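Local coordinates for protein NAD(+) phosphorylase MbcT (Mycobacterium tuberculosis, PDB 6FKG) that degrades NAD(+) by phosphorolysis, acting as the toxin of a type II toxin-antitoxin pair that kills the cell unless its cognate antitoxin MbcA blocks the active site, at residues Arg161-Pro164 with Gly165-Gln168. Residues are numbered along the deposited sequence; the frame is centred on the assembly and turned at random.
Sequences RTRP and GQLQ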
loop_
_atom_site.group_PDB
_atom_site.type_symbol
_atom_site.label_atom_id
_atom_site.label_comp_id
_atom_site.label_asym_id
_atom_site.label_seq_id
_atom_site.Cartn_x
_atom_site.Cartn_y
_atom_site.Cartn_z
ATOM N N ARG B 161 -6.761 -9.777 40.266
ATOM C CA ARG B 161 -8.106 -10.277 40.509
ATOM C C ARG B 161 -8.258 -11.215 41.691
ATOM O O ARG B 161 -9.373 -11.619 42.009
ATOM C CB ARG B 161 -8.610 -10.973 39.262
ATOM C CG ARG B 161 -8.467 -10.110 38.063
ATOM C CD ARG B 161 -9.689 -10.189 37.230
ATOM N NE ARG B 161 -9.851 -9.000 36.408
ATOM C CZ ARG B 161 -10.528 -9.011 35.272
ATOM N NH1 ARG B 161 -11.062 -10.150 34.876
ATOM N NH2 ARG B 161 -10.658 -7.907 34.544
ATOM N N THR B 162 -7.154 -11.561 42.341
ATOM C CA THR B 162 -7.229 -12.490 43.454
ATOM C C THR B 162 -6.856 -11.841 44.783
ATOM O O THR B 162 -5.969 -10.992 44.871
ATOM C CB THR B 162 -6.337 -13.733 43.226
ATOM O OG1 THR B 162 -4.957 -13.352 43.273
ATOM C CG2 THR B 162 -6.660 -14.403 41.879
ATOM N N ARG B 163 -7.582 -12.242 45.815
ATOM C CA ARG B 163 -7.275 -11.855 47.172
ATOM C C ARG B 163 -6.073 -12.659 47.649
ATOM O O ARG B 163 -5.811 -13.746 47.123
ATOM C CB ARG B 163 -8.500 -12.076 48.059
ATOM C CG ARG B 163 -9.766 -11.504 47.442
ATOM C CD ARG B 163 -11.006 -11.809 48.270
ATOM N NE ARG B 163 -11.343 -13.231 48.253
ATOM C CZ ARG B 163 -11.982 -13.840 47.256
ATOM N NH1 ARG B 163 -12.352 -13.154 46.184
ATOM N NH2 ARG B 163 -12.247 -15.140 47.331
ATOM N N PRO B 164 -5.314 -12.110 48.615
ATOM C CA PRO B 164 -4.131 -12.773 49.177
ATOM C C PRO B 164 -4.355 -14.248 49.497
ATOM O O PRO B 164 -5.310 -14.598 50.197
ATOM C CB PRO B 164 -3.859 -11.982 50.470
ATOM C CG PRO B 164 -4.911 -10.898 50.535
ATOM C CD PRO B 164 -5.473 -10.753 49.164
ATOM N N GLY B 165 -3.489 -15.100 48.960
ATOM C CA GLY B 165 -3.489 -16.508 49.304
ATOM C C GLY B 165 -4.507 -17.386 48.600
ATOM O O GLY B 165 -4.686 -18.538 48.993
ATOM N N GLN B 166 -5.179 -16.854 47.580
ATOM C CA GLN B 166 -6.092 -17.659 46.766
ATOM C C GLN B 166 -5.295 -18.654 45.934
ATOM O O GLN B 166 -5.745 -19.769 45.670
ATOM C CB GLN B 166 -6.952 -16.779 45.857
ATOM C CG GLN B 166 -8.142 -16.149 46.561
ATOM C CD GLN B 166 -9.224 -15.714 45.590
ATOM O OE1 GLN B 166 -9.224 -14.578 45.121
ATOM N NE2 GLN B 166 -10.151 -16.619 45.283
ATOM N N LEU B 167 -4.111 -18.234 45.513
ATOM C CA LEU B 167 -3.152 -19.148 44.917
ATOM C C LEU B 167 -1.921 -19.179 45.816
ATOM O O LEU B 167 -1.343 -18.143 46.111
ATOM C CB LEU B 167 -2.772 -18.716 43.501
ATOM C CG LEU B 167 -3.508 -19.310 42.305
ATOM C CD1 LEU B 167 -4.998 -19.062 42.406
ATOM C CD2 LEU B 167 -2.952 -18.689 41.040
ATOM N N GLN B 168 -1.531 -20.366 46.263
ATOM C CA GLN B 168 -0.381 -20.490 47.148
ATOM C C GLN B 168 0.543 -21.598 46.690
ATOM O O GLN B 168 0.140 -22.764 46.633
ATOM C CB GLN B 168 -0.830 -20.753 48.586
ATOM C CG GLN B 168 -1.540 -19.572 49.236
ATOM C CD GLN B 168 -2.120 -19.916 50.596
ATOM O OE1 GLN B 168 -2.842 -20.905 50.745
ATOM N NE2 GLN B 168 -1.802 -19.104 51.595
#
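Q166 OE1 is gripped by two donors: the backbone N of R163 donates to it at 2.9 Å, and NE2 of Q141 gives a second hydrogen bond from outside the turn. R163 N lies in the plane of the Q166 carbonyl and meets a lone pair of OE1, with a C=O...N angle of 130°. A type II beta turn from R163 to Q166 brings the glutamine back over the residues before it. Its backbone bond, from Q166 N to R163 O, is longer at 3.2 Å. P164 and G165 fill the two corners; G165 has a positive phi, as expected at the third position of this turn type. The side chain of Q166 thus closes a second link beside the backbone one, and both end on the main chain of R163. Over the amide lies the R163 guanidinium, stacked on it with the planes 27° apart; OE1 sits beneath the centre of the guanidinium, and Q166 CD is 3.7 Å from R163 CZ. The bend at chi3 (-69°) folds the arginine back to this position. NH2 of R163 and NE2 of Q166 are both donors, so their closeness reflects stacking, not a bond. T162 crosses the glutamine at a slant, its CB 3.6 Å from Q166 OE1, while its OG1 is hydrogen-bonded to Y158 O. NE2 of the buried glutamine is satisfied by T97 O; together with the R163 N-H at OE1, this settles which end of the amide is which. The turn lies at the protein surface and joins helix 158-161 to strand 167-174, with Q166 resting on L99 of the antiparallel neighbour strand 89-103.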